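Local coordinates for protein imidazolonepropionase (PDB 2Q09) that catalyses the hydrolytic opening of the imidazolone ring of imidazolone-5-propanoate to give N-formimidoyl-L-glutamate, a step of histidine degradation, at residues 203-213 and 228-237. Sequence-based numbering, arbitrary orientation.
Sequences AEAGLADAVDV and VYLAADQYGL
Val211 and Leu237 meet between strand 210-213 and the end of helix 222-234. Val211 spreads its two methyls along the helix. CG1 lies anti to the backbone N (chi1 178°) and touches Val228 CG1 at 3.6 Å. CG2, beside the backbone N, touches both Ala232 CB and Leu237 CD1, each at 3.8 Å. Leu237 reaches back from the turn after the helix. Its CD2 rests 3.4 Å from the backbone O of Ala208, while CD1 faces Val211 CG2 and lies more loosely against the CB atoms of Ala203 and Ala208. Ala203, on the last turn of helix 187-204, sets its CB 3.8 Å from CD1 of the Tyr235 ring. At the other end, Val213 CG2 meets Val228 CG1 tip to tip at 3.6 Å and also touches Tyr229 CE1. Side chains meet across the segments through apolar contacts. The Tyr229 hydroxyl is hydrogen-bonded to the backbone O of Lys240, on the next strand. A Schellman motif ends the helix: Gly236 has positive phi, Leu237 N hydrogen-bonds to Ala232 O and Gly236 N to Asp233 O. The axes of strand 210-213 and helix segment 228-234 run antiparallel and approach to 9.1 Å. This is the inner packing of a beta-alpha-beta unit, strand 210-213, helix 222-234 and strand 238-243, in the TIM-barrel fold of the amidohydrolases; the last strand carries the iron ligand His242.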
ATOM      1  N   ALA A 203     -16.419 -12.140  -1.491  1.00 26.61           N
ATOM      2  CA  ALA A 203     -17.370 -11.080  -1.172  1.00 26.85           C
ATOM      3  C   ALA A 203     -18.385 -11.549  -0.134  1.00 27.37           C
ATOM      4  O   ALA A 203     -18.691 -10.832   0.820  1.00 28.60           O
ATOM      5  CB  ALA A 203     -18.083 -10.632  -2.438  1.00 26.26           C
ATOM      6  N   GLU A 204     -18.901 -12.758  -0.323  1.00 28.59           N
ATOM      7  CA  GLU A 204     -19.875 -13.327   0.601  1.00 28.10           C
ATOM      8  C   GLU A 204     -19.302 -13.375   2.014  1.00 28.61           C
ATOM      9  O   GLU A 204     -20.015 -13.138   2.993  1.00 28.04           O
ATOM     10  CB  GLU A 204     -20.244 -14.739   0.146  1.00 31.13           C
ATOM     11  CG  GLU A 204     -21.259 -15.467   1.020  1.00 33.67           C
ATOM     12  CD  GLU A 204     -22.613 -14.771   1.061  1.00 35.28           C
ATOM     13  OE1 GLU A 204     -22.978 -14.101   0.072  1.00 37.26           O
ATOM     14  OE2 GLU A 204     -23.318 -14.905   2.078  1.00 36.58           O
ATOM     15  N   ALA A 205     -18.010 -13.676   2.123  1.00 26.91           N
ATOM     16  CA  ALA A 205     -17.371 -13.760   3.430  1.00 25.86           C
ATOM     17  C   ALA A 205     -16.865 -12.401   3.925  1.00 26.41           C
ATOM     18  O   ALA A 205     -16.338 -12.304   5.031  1.00 26.67           O
ATOM     19  CB  ALA A 205     -16.221 -14.757   3.380  1.00 26.58           C
ATOM     20  N   GLY A 206     -17.030 -11.363   3.107  1.00 25.95           N
ATOM     21  CA  GLY A 206     -16.570 -10.035   3.490  1.00 27.36           C
ATOM     22  C   GLY A 206     -15.060 -10.005   3.662  1.00 27.83           C
ATOM     23  O   GLY A 206     -14.532  -9.278   4.509  1.00 28.96           O
ATOM     24  N   LEU A 207     -14.358 -10.785   2.847  1.00 27.04           N
ATOM     25  CA  LEU A 207     -12.904 -10.873   2.939  1.00 25.78           C
ATOM     26  C   LEU A 207     -12.096  -9.939   2.039  1.00 25.33           C
ATOM     27  O   LEU A 207     -10.894  -9.765   2.259  1.00 24.09           O
ATOM     28  CB  LEU A 207     -12.456 -12.314   2.675  1.00 25.34           C
ATOM     29  CG  LEU A 207     -12.802 -13.341   3.757  1.00 26.06           C
ATOM     30  CD1 LEU A 207     -12.305 -14.715   3.334  1.00 26.44           C
ATOM     31  CD2 LEU A 207     -12.147 -12.928   5.076  1.00 26.51           C
ATOM     32  N   ALA A 208     -12.733  -9.340   1.035  1.00 24.34           N
ATOM     33  CA  ALA A 208     -12.006  -8.465   0.119  1.00 26.64           C
ATOM     34  C   ALA A 208     -12.528  -7.033   0.038  1.00 26.57           C
ATOM     35  O   ALA A 208     -13.712  -6.811  -0.201  1.00 28.47           O
ATOM     36  CB  ALA A 208     -11.991  -9.083  -1.282  1.00 25.19           C
ATOM     37  N   ASP A 209     -11.638  -6.066   0.232  1.00 26.63           N
ATOM     38  CA  ASP A 209     -12.016  -4.660   0.151  1.00 26.62           C
ATOM     39  C   ASP A 209     -11.826  -4.174  -1.281  1.00 27.16           C
ATOM     40  O   ASP A 209     -12.394  -3.154  -1.673  1.00 29.72           O
ATOM     41  CB  ASP A 209     -11.169  -3.811   1.104  1.00 25.75           C
ATOM     42  CG  ASP A 209     -11.377  -4.187   2.552  1.00 26.82           C
ATOM     43  OD1 ASP A 209     -12.548  -4.377   2.947  1.00 26.48           O
ATOM     44  OD2 ASP A 209     -10.377  -4.285   3.298  1.00 25.18           O
ATOM     45  N   ALA A 210     -11.035  -4.905  -2.058  1.00 25.15           N
ATOM     46  CA  ALA A 210     -10.781  -4.534  -3.449  1.00 24.73           C
ATOM     47  C   ALA A 210     -10.275  -5.720  -4.263  1.00 25.29           C
ATOM     48  O   ALA A 210      -9.925  -6.762  -3.699  1.00 24.82           O
ATOM     49  CB  ALA A 210      -9.770  -3.397  -3.509  1.00 23.07           C
ATOM     50  N   VAL A 211     -10.265  -5.555  -5.586  1.00 24.64           N
ATOM     51  CA  VAL A 211      -9.792  -6.586  -6.507  1.00 27.10           C
ATOM     52  C   VAL A 211      -8.682  -6.003  -7.379  1.00 27.36           C
ATOM     53  O   VAL A 211      -8.829  -4.914  -7.933  1.00 28.80           O
ATOM     54  CB  VAL A 211     -10.929  -7.108  -7.415  1.00 26.92           C
ATOM     55  CG1 VAL A 211     -10.393  -8.142  -8.390  1.00 28.74           C
ATOM     56  CG2 VAL A 211     -12.029  -7.709  -6.564  1.00 29.06           C
ATOM     57  N   ASP A 212      -7.586  -6.749  -7.496  1.00 28.19           N
ATOM     58  CA  ASP A 212      -6.396  -6.338  -8.244  1.00 29.99           C
ATOM     59  C   ASP A 212      -6.142  -7.319  -9.393  1.00 30.40           C
ATOM     60  O   ASP A 212      -6.678  -8.429  -9.395  1.00 29.93           O
ATOM     61  CB  ASP A 212      -5.198  -6.340  -7.281  1.00 30.89           C
ATOM     62  CG  ASP A 212      -3.998  -5.556  -7.793  1.00 33.96           C
ATOM     63  OD1 ASP A 212      -3.935  -5.217  -8.997  1.00 32.45           O
ATOM     64  OD2 ASP A 212      -3.097  -5.292  -6.967  1.00 34.34           O
ATOM     65  N   VAL A 213      -5.315  -6.913 -10.352  1.00 31.10           N
ATOM     66  CA  VAL A 213      -4.990  -7.750 -11.507  1.00 32.05           C
ATOM     67  C   VAL A 213      -3.600  -7.461 -12.066  1.00 32.70           C
ATOM     68  O   VAL A 213      -3.172  -6.312 -12.125  1.00 31.48           O
ATOM     69  CB  VAL A 213      -5.996  -7.534 -12.664  1.00 32.66           C
ATOM     70  CG1 VAL A 213      -5.533  -8.288 -13.900  1.00 32.59           C
ATOM     71  CG2 VAL A 213      -7.390  -7.998 -12.256  1.00 35.30           C
ATOM     72  N   VAL A 228     -12.459  -9.702 -15.138  1.00 35.71           N
ATOM     73  CA  VAL A 228     -12.341  -9.623 -13.690  1.00 34.92           C
ATOM     74  C   VAL A 228     -13.024  -8.382 -13.126  1.00 33.93           C
ATOM     75  O   VAL A 228     -13.849  -8.494 -12.224  1.00 33.86           O
ATOM     76  CB  VAL A 228     -10.863  -9.630 -13.252  1.00 35.33           C
ATOM     77  CG1 VAL A 228     -10.754  -9.242 -11.783  1.00 35.66           C
ATOM     78  CG2 VAL A 228     -10.268 -11.013 -13.470  1.00 36.10           C
ATOM     79  N   TYR A 229     -12.683  -7.206 -13.647  1.00 34.20           N
ATOM     80  CA  TYR A 229     -13.290  -5.964 -13.165  1.00 34.95           C
ATOM     81  C   TYR A 229     -14.812  -6.012 -13.242  1.00 33.81           C
ATOM     82  O   TYR A 229     -15.504  -5.425 -12.408  1.00 33.53           O
ATOM     83  CB  TYR A 229     -12.772  -4.758 -13.960  1.00 35.25           C
ATOM     84  CG  TYR A 229     -11.308  -4.442 -13.723  1.00 37.56           C
ATOM     85  CD1 TYR A 229     -10.614  -5.016 -12.663  1.00 37.54           C
ATOM     86  CD2 TYR A 229     -10.625  -3.552 -14.552  1.00 37.85           C
ATOM     87  CE1 TYR A 229      -9.273  -4.713 -12.431  1.00 37.88           C
ATOM     88  CE2 TYR A 229      -9.288  -3.247 -14.330  1.00 38.47           C
ATOM     89  CZ  TYR A 229      -8.618  -3.830 -13.270  1.00 38.25           C
ATOM     90  OH  TYR A 229      -7.290  -3.535 -13.047  1.00 37.75           O
ATOM     91  N   LEU A 230     -15.328  -6.706 -14.248  1.00 34.74           N
ATOM     92  CA  LEU A 230     -16.775  -6.829 -14.411  1.00 36.43           C
ATOM     93  C   LEU A 230     -17.380  -7.578 -13.232  1.00 36.36           C
ATOM     94  O   LEU A 230     -18.416  -7.186 -12.695  1.00 36.19           O
ATOM     95  CB  LEU A 230     -17.100  -7.566 -15.710  1.00 36.95           C
ATOM     96  CG  LEU A 230     -16.975  -6.718 -16.973  1.00 37.54           C
ATOM     97  CD1 LEU A 230     -17.173  -7.592 -18.198  1.00 39.24           C
ATOM     98  CD2 LEU A 230     -18.010  -5.603 -16.939  1.00 38.47           C
ATOM     99  N   ALA A 231     -16.723  -8.660 -12.837  1.00 35.79           N
ATOM    100  CA  ALA A 231     -17.184  -9.466 -11.716  1.00 35.00           C
ATOM    101  C   ALA A 231     -17.092  -8.658 -10.423  1.00 35.25           C
ATOM    102  O   ALA A 231     -18.029  -8.630  -9.625  1.00 33.68           O
ATOM    103  CB  ALA A 231     -16.344 -10.729 -11.611  1.00 34.95           C
ATOM    104  N   ALA A 232     -15.956  -7.997 -10.227  1.00 35.48           N
ATOM    105  CA  ALA A 232     -15.749  -7.181  -9.038  1.00 35.26           C
ATOM    106  C   ALA A 232     -16.915  -6.204  -8.965  1.00 36.17           C
ATOM    107  O   ALA A 232     -17.564  -6.061  -7.929  1.00 35.24           O
ATOM    108  CB  ALA A 232     -14.434  -6.422  -9.146  1.00 35.08           C
ATOM    109  N   ASP A 233     -17.168  -5.548 -10.093  1.00 37.43           N
ATOM    110  CA  ASP A 233     -18.246  -4.574 -10.225  1.00 40.55           C
ATOM    111  C   ASP A 233     -19.574  -5.136  -9.714  1.00 40.30           C
ATOM    112  O   ASP A 233     -20.276  -4.487  -8.947  1.00 39.00           O
ATOM    113  CB  ASP A 233     -18.389  -4.181 -11.703  1.00 44.09           C
ATOM    114  CG  ASP A 233     -19.418  -3.090 -11.929  1.00 48.91           C
ATOM    115  OD1 ASP A 233     -19.761  -2.837 -13.100  1.00 51.20           O
ATOM    116  OD2 ASP A 233     -19.880  -2.480 -10.944  1.00 50.85           O
ATOM    117  N   GLN A 234     -19.909  -6.344 -10.149  1.00 40.59           N
ATOM    118  CA  GLN A 234     -21.155  -7.000  -9.762  1.00 42.16           C
ATOM    119  C   GLN A 234     -21.299  -7.215  -8.259  1.00 40.92           C
ATOM    120  O   GLN A 234     -22.414  -7.274  -7.745  1.00 40.72           O
ATOM    121  CB  GLN A 234     -21.276  -8.343 -10.480  1.00 44.63           C
ATOM    122  CG  GLN A 234     -21.326  -8.241 -12.003  1.00 49.41           C
ATOM    123  CD  GLN A 234     -22.636  -7.683 -12.529  1.00 52.51           C
ATOM    124  OE1 GLN A 234     -22.953  -6.515 -12.330  1.00 54.48           O
ATOM    125  NE2 GLN A 234     -23.404  -8.522 -13.206  1.00 52.95           N
ATOM    126  N   TYR A 235     -20.180  -7.334  -7.549  1.00 39.65           N
ATOM    127  CA  TYR A 235     -20.230  -7.541  -6.105  1.00 38.04           C
ATOM    128  C   TYR A 235     -19.900  -6.287  -5.315  1.00 37.78           C
ATOM    129  O   TYR A 235     -19.703  -6.334  -4.104  1.00 38.30           O
ATOM    130  CB  TYR A 235     -19.307  -8.701  -5.711  1.00 38.02           C
ATOM    131  CG  TYR A 235     -19.918 -10.039  -6.049  1.00 37.85           C
ATOM    132  CD1 TYR A 235     -20.745 -10.698  -5.142  1.00 38.44           C
ATOM    133  CD2 TYR A 235     -19.760 -10.592  -7.317  1.00 38.56           C
ATOM    134  CE1 TYR A 235     -21.409 -11.878  -5.492  1.00 37.76           C
ATOM    135  CE2 TYR A 235     -20.418 -11.766  -7.681  1.00 39.02           C
ATOM    136  CZ  TYR A 235     -21.242 -12.401  -6.765  1.00 38.08           C
ATOM    137  OH  TYR A 235     -21.918 -13.541  -7.129  1.00 38.92           O
ATOM    138  N   GLY A 236     -19.857  -5.156  -6.012  1.00 37.65           N
ATOM    139  CA  GLY A 236     -19.575  -3.890  -5.362  1.00 36.52           C
ATOM    140  C   GLY A 236     -18.207  -3.773  -4.730  1.00 36.10           C
ATOM    141  O   GLY A 236     -18.056  -3.172  -3.666  1.00 35.79           O
ATOM    142  N   LEU A 237     -17.202  -4.344  -5.383  1.00 34.44           N
ATOM    143  CA  LEU A 237     -15.837  -4.286  -4.881  1.00 33.52           C
ATOM    144  C   LEU A 237     -15.017  -3.328  -5.733  1.00 32.52           C
ATOM    145  O   LEU A 237     -15.121  -3.337  -6.956  1.00 31.07           O
ATOM    146  CB  LEU A 237     -15.186  -5.670  -4.927  1.00 32.57           C
ATOM    147  CG  LEU A 237     -15.867  -6.820  -4.181  1.00 32.41           C
ATOM    148  CD1 LEU A 237     -15.068  -8.089  -4.387  1.00 34.46           C
ATOM    149  CD2 LEU A 237     -15.975  -6.491  -2.703  1.00 31.78           C
TER